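Long-range contacts in sialidase B (Streptococcus pneumoniae serotype 4, PDB 4XHX), which catalyses the hydrolysis of alpha-2,3-, alpha-2,6- and alpha-2,8-glycosidic linkages of terminal sialic acid residues in oligosaccharides, glycoproteins and glycolipids: residues A[230-235]-A[286-291]; A[613-618]-A[629-634]. The protein carries 1 engineered substitution. All blocks are in the same frame, centred on the assembly; numbering follows the deposited sequence.

Overall arrangement
The chain begins with a domain of the concanavalin-like clan and then enters the catalytic beta-propeller. There, after strand 219-226, contact 1 brings the loop 230-235 against the start of strand 286-294. It closes a long excursion that includes strands 237-244 and 255-256, and it ties the antiparallel sheet that holds strands 219-226 and 237-244 to the mixed sheet that holds strand 286-294. The chain then runs through the other sheets before contact 2 closes a short hairpin between strands 616-620 and 626-631, near the C terminus. The contacts follow in series and neither nest nor cross. Their centres lie about 16 Å apart, T230 packs on Y633 between them, and both touch the bound JKK.

Contact 1: residues A[230-235]-A[286-291]; sequences THDSKS and SFIDSS. With JKK (2-[(3-chlorobenzyl)amino]ethanesulfonic acid), chain B.
S233 and S286 meet through their hydroxyls, with S233 OG 2.8 Å from S286 OG. Either could donate. S286 OG sits between its own backbone N and carbonyl carbon (chi1 59°), a rotation that turns it to the loop. Its CB also lies against the loop backbone, 3.5 Å from S235 O. The loop bends here through a cis peptide between S233 and K234. I288, two residues along the strand on the same side, completes the patch. Its CG2 branch lies 3.8 Å from S233 OG. CG1 lies anti to the backbone N (chi1 177°) and the chain stays extended beyond it, which carries CD1 across the side chain of D232, at 4.0 Å from D232 CG.

The contact forms part of the wall of the active-site pocket in the sialidase beta-propeller. The loop follows strand 219-226 of one sheet, and strand 286-294 belongs to another. D232 is probably the proton acceptor, as in related sialidases. R226 forms a salt bridge with D232 OD1, while the JKK amine NAL donates a hydrogen bond to D232 OD2 at 2.9 Å.

The chlorobenzyl ring of JKK rests on I288, with CG2 of I288 3.7 Å from CAF. The C-Cl bond points roughly at the loop backbone, and the chlorine comes 3.0 Å from S233 O. D289 OD2 reaches the ring at CAG, 3.3 Å away.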
# COMPACT_ATOMS: atom_id res chain seq x y z
N THR A 230 4.56 -0.09 7.70
CA THR A 230 4.09 -0.79 6.50
C THR A 230 4.31 -2.31 6.57
O THR A 230 4.06 -3.02 5.58
CB THR A 230 4.76 -0.24 5.22
OG1 THR A 230 6.18 -0.20 5.40
CG2 THR A 230 4.27 1.17 4.92
N HIS A 231 4.76 -2.80 7.72
CA HIS A 231 5.03 -4.23 7.91
C HIS A 231 3.80 -5.08 7.64
O HIS A 231 2.70 -4.74 8.10
CB HIS A 231 5.48 -4.51 9.36
CG HIS A 231 6.78 -3.87 9.73
ND1 HIS A 231 7.93 -3.99 8.98
CD2 HIS A 231 7.12 -3.10 10.80
CE1 HIS A 231 8.91 -3.32 9.55
NE2 HIS A 231 8.44 -2.77 10.66
N ASP A 232 3.98 -6.19 6.91
CA ASP A 232 3.01 -7.30 6.90
C ASP A 232 2.77 -7.76 8.35
O ASP A 232 3.63 -7.56 9.21
CB ASP A 232 3.58 -8.51 6.14
CG ASP A 232 3.56 -8.35 4.63
OD1 ASP A 232 3.08 -7.32 4.12
OD2 ASP A 232 4.02 -9.29 3.96
N SER A 233 1.63 -8.39 8.61
CA SER A 233 1.42 -9.06 9.91
C SER A 233 2.63 -9.95 10.29
O SER A 233 3.27 -10.51 9.42
CB SER A 233 0.15 -9.91 9.86
OG SER A 233 -0.92 -9.16 9.30
N LYS A 234 2.96 -10.10 11.58
CA LYS A 234 2.24 -9.54 12.73
C LYS A 234 2.30 -8.01 12.84
O LYS A 234 3.36 -7.39 12.69
CB LYS A 234 2.77 -10.17 14.03
CG LYS A 234 4.17 -9.71 14.43
CD LYS A 234 4.78 -10.56 15.54
CE LYS A 234 6.25 -10.16 15.75
NZ LYS A 234 6.92 -10.84 16.91
N SER A 235 1.15 -7.41 13.10
CA SER A 235 1.04 -5.97 13.22
C SER A 235 -0.39 -5.71 13.66
O SER A 235 -1.10 -6.64 14.05
CB SER A 235 1.29 -5.31 11.86
OG SER A 235 1.44 -3.91 11.98
N SER A 286 -4.81 -9.18 13.38
CA SER A 286 -4.88 -8.33 12.18
C SER A 286 -5.53 -9.03 11.01
O SER A 286 -5.66 -10.25 10.99
CB SER A 286 -3.48 -7.86 11.74
OG SER A 286 -2.67 -8.98 11.48
N PHE A 287 -5.91 -8.23 10.01
CA PHE A 287 -6.31 -8.74 8.70
C PHE A 287 -5.24 -8.32 7.70
O PHE A 287 -4.46 -7.42 7.96
CB PHE A 287 -7.67 -8.16 8.28
CG PHE A 287 -8.76 -8.41 9.27
CD1 PHE A 287 -8.97 -7.54 10.33
CD2 PHE A 287 -9.57 -9.53 9.14
CE1 PHE A 287 -9.97 -7.77 11.24
CE2 PHE A 287 -10.57 -9.78 10.05
CZ PHE A 287 -10.78 -8.89 11.10
N ILE A 288 -5.20 -8.98 6.55
CA ILE A 288 -4.21 -8.64 5.54
C ILE A 288 -4.63 -9.26 4.22
O ILE A 288 -5.20 -10.35 4.21
CB ILE A 288 -2.78 -9.11 5.97
CG1 ILE A 288 -1.74 -8.82 4.90
CG2 ILE A 288 -2.79 -10.58 6.36
CD1 ILE A 288 -0.28 -9.06 5.38
N ASP A 289 -4.39 -8.54 3.13
CA ASP A 289 -4.71 -9.00 1.78
C ASP A 289 -6.21 -9.21 1.55
O ASP A 289 -6.76 -10.26 1.86
CB ASP A 289 -3.93 -10.28 1.42
CG ASP A 289 -2.43 -10.04 1.28
OD1 ASP A 289 -1.98 -8.88 1.35
OD2 ASP A 289 -1.71 -11.04 1.10
N SER A 290 -6.85 -8.21 0.97
CA SER A 290 -8.28 -8.30 0.70
C SER A 290 -8.54 -8.45 -0.79
O SER A 290 -7.73 -8.05 -1.62
CB SER A 290 -9.02 -7.07 1.25
OG SER A 290 -8.52 -5.89 0.65
N SER A 291 -9.70 -9.01 -1.11
CA SER A 291 -10.13 -9.20 -2.49
C SER A 291 -11.65 -9.00 -2.59
O SER A 291 -12.39 -9.33 -1.65
CB SER A 291 -9.76 -10.60 -2.95
OG SER A 291 -9.95 -10.73 -4.34
CAE JKK B . -0.55 -12.96 4.23
CAF JKK B . 0.03 -12.77 5.52
CAG JKK B . 0.23 -12.74 3.08
CAH JKK B . 2.16 -12.17 4.51
CAI JKK B . 3.64 -10.41 0.76
CAJ JKK B . 3.96 -8.95 0.58
CAK JKK B . 2.44 -12.11 1.99
CAM JKK B . 1.37 -12.38 5.66
CAN JKK B . 1.58 -12.36 3.21
NAL JKK B . 2.67 -10.69 1.78
OAA JKK B . 5.84 -9.29 -1.37
OAB JKK B . 6.59 -8.86 0.92
OAC JKK B . 5.66 -7.07 -0.36
SAO JKK B . 5.59 -8.51 -0.09
CL JKK B . 2.08 -12.15 7.24

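Contact 2: residues A[613-618]-A[629-634]; sequences YAYSAI and LFEKYD. With JKK (2-[(3-chlorobenzyl)amino]ethanesulfonic acid), chain B.
Y615 and E631 are joined by backbone and side chain. E631 N donates to Y615 O at 2.9 Å, nearly straight at 173°. In return, Y615 N meets E631 OE1 at 3.1 Å, from above the carboxylate plane. The two side chains run side by side, ring and carboxylate planes 21° apart, and Y615 CB packs on E631 CD. The glutamate chain is extended beyond CG (chi2 172°), which lays the carboxylate alongside the tyrosine.

This pairing lies at the open end of the antiparallel hairpin of strands 616-620 and 626-631. A614 N is hydrogen-bonded to E631 O, and A617 and L629 form a hydrogen-bonded pair with A617 N 2.7 Å from L629 O. On the S616 and F630 face, Y613 CE1 sits over one face of the F630 ring, 3.3 Å from F630 CD2. The rings are slid apart and barely overlap. The Y613 hydroxyl is hydrogen-bonded to S573 OG.

Further out, S635 OG is also hydrogen-bonded to E631 OE1, and R207 forms a salt bridge with E631 OE2. Y615, probably the nucleophile as in related sialidases, has its OH hydrogen-bonded to E503 and 3.2 Å from JKK CAJ. E631 thus links this residue's backbone to R207, which hydrogen-bonds JKK and probably binds substrate; R207 would balance its negative charge.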
# COMPACT_ATOMS: atom_id res chain seq x y z
N TYR A 613 7.07 1.44 -8.04
CA TYR A 613 5.77 0.91 -8.39
C TYR A 613 5.73 -0.51 -7.91
O TYR A 613 6.59 -1.31 -8.29
CB TYR A 613 5.59 0.94 -9.91
CG TYR A 613 4.18 0.72 -10.39
CD1 TYR A 613 3.31 1.79 -10.56
CD2 TYR A 613 3.72 -0.56 -10.72
CE1 TYR A 613 2.00 1.61 -11.01
CE2 TYR A 613 2.41 -0.76 -11.18
CZ TYR A 613 1.56 0.34 -11.33
OH TYR A 613 0.27 0.19 -11.79
N ALA A 614 4.76 -0.82 -7.06
CA ALA A 614 4.68 -2.16 -6.50
C ALA A 614 3.30 -2.79 -6.71
O ALA A 614 2.85 -2.95 -7.86
CB ALA A 614 5.12 -2.16 -5.03
N TYR A 615 2.61 -3.14 -5.62
CA TYR A 615 1.28 -3.75 -5.76
C TYR A 615 0.35 -2.75 -6.42
O TYR A 615 0.49 -1.54 -6.22
CB TYR A 615 0.72 -4.14 -4.41
CG TYR A 615 1.22 -5.46 -3.86
CD1 TYR A 615 2.57 -5.79 -3.91
CD2 TYR A 615 0.35 -6.36 -3.27
CE1 TYR A 615 3.04 -6.98 -3.38
CE2 TYR A 615 0.81 -7.57 -2.74
CZ TYR A 615 2.17 -7.87 -2.81
OH TYR A 615 2.66 -9.06 -2.30
N SER A 616 -0.62 -3.24 -7.19
CA SER A 616 -1.48 -2.34 -7.94
C SER A 616 -2.89 -2.90 -8.09
O SER A 616 -3.10 -4.10 -8.01
CB SER A 616 -0.88 -2.07 -9.32
OG SER A 616 -0.83 -3.27 -10.08
N ALA A 617 -3.84 -2.00 -8.29
CA ALA A 617 -5.22 -2.37 -8.61
C ALA A 617 -5.63 -1.66 -9.88
O ALA A 617 -5.35 -0.48 -10.06
CB ALA A 617 -6.15 -2.00 -7.47
N ILE A 618 -6.30 -2.37 -10.78
CA ILE A 618 -6.84 -1.71 -11.96
C ILE A 618 -8.27 -2.13 -12.21
O ILE A 618 -8.65 -3.28 -11.99
CB ILE A 618 -6.02 -1.98 -13.24
CG1 ILE A 618 -5.85 -3.49 -13.47
CG2 ILE A 618 -4.65 -1.32 -13.14
CD1 ILE A 618 -5.21 -3.79 -14.77
N LEU A 629 -5.05 2.22 -8.83
CA LEU A 629 -4.68 2.55 -7.46
C LEU A 629 -3.47 1.69 -7.15
O LEU A 629 -3.55 0.47 -7.20
CB LEU A 629 -5.83 2.21 -6.52
CG LEU A 629 -5.63 2.52 -5.04
CD1 LEU A 629 -5.48 3.99 -4.83
CD2 LEU A 629 -6.79 1.95 -4.23
N PHE A 630 -2.33 2.31 -6.86
CA PHE A 630 -1.09 1.53 -6.77
C PHE A 630 -0.17 2.04 -5.69
O PHE A 630 -0.24 3.21 -5.30
CB PHE A 630 -0.36 1.53 -8.12
CG PHE A 630 0.04 2.91 -8.59
CD1 PHE A 630 -0.87 3.73 -9.25
CD2 PHE A 630 1.30 3.39 -8.37
CE1 PHE A 630 -0.51 4.99 -9.68
CE2 PHE A 630 1.67 4.66 -8.82
CZ PHE A 630 0.77 5.45 -9.46
N GLU A 631 0.72 1.16 -5.23
CA GLU A 631 1.81 1.56 -4.34
C GLU A 631 2.90 2.28 -5.13
O GLU A 631 3.68 1.65 -5.84
CB GLU A 631 2.39 0.33 -3.65
CG GLU A 631 1.40 -0.40 -2.76
CD GLU A 631 1.93 -1.74 -2.23
OE1 GLU A 631 3.03 -2.19 -2.65
OE2 GLU A 631 1.21 -2.34 -1.39
N LYS A 632 2.96 3.61 -5.02
CA LYS A 632 3.99 4.35 -5.73
C LYS A 632 5.27 4.43 -4.90
O LYS A 632 5.69 5.51 -4.49
CB LYS A 632 3.50 5.75 -6.11
CG LYS A 632 4.35 6.40 -7.20
CD LYS A 632 4.13 7.92 -7.30
CE LYS A 632 5.03 8.52 -8.35
NZ LYS A 632 4.73 7.98 -9.70
N TYR A 633 5.87 3.27 -4.63
CA TYR A 633 7.14 3.18 -3.93
C TYR A 633 7.58 1.73 -3.99
O TYR A 633 6.80 0.87 -4.38
CB TYR A 633 7.02 3.66 -2.47
CG TYR A 633 6.45 2.65 -1.51
CD1 TYR A 633 5.11 2.25 -1.57
CD2 TYR A 633 7.24 2.10 -0.52
CE1 TYR A 633 4.60 1.32 -0.65
CE2 TYR A 633 6.75 1.18 0.39
CZ TYR A 633 5.44 0.80 0.32
OH TYR A 633 4.98 -0.12 1.24
N ASP A 634 8.83 1.47 -3.65
CA ASP A 634 9.32 0.10 -3.61
C ASP A 634 8.97 -0.55 -2.27
O ASP A 634 9.69 -0.39 -1.27
CB ASP A 634 10.83 0.05 -3.88
CG ASP A 634 11.35 -1.38 -4.12
OD1 ASP A 634 10.84 -2.33 -3.49
OD2 ASP A 634 12.26 -1.55 -4.97
CAE JKK B . -0.55 -12.96 4.23
CAF JKK B . 0.03 -12.77 5.52
CAG JKK B . 0.23 -12.74 3.08
CAH JKK B . 2.16 -12.17 4.51
CAI JKK B . 3.64 -10.41 0.76
CAJ JKK B . 3.96 -8.95 0.58
CAK JKK B . 2.44 -12.11 1.99
CAM JKK B . 1.37 -12.38 5.66
CAN JKK B . 1.58 -12.36 3.21
NAL JKK B . 2.67 -10.69 1.78
OAA JKK B . 5.84 -9.29 -1.37
OAB JKK B . 6.59 -8.86 0.92
OAC JKK B . 5.66 -7.07 -0.36
SAO JKK B . 5.59 -8.51 -0.09
CL JKK B . 2.08 -12.15 7.24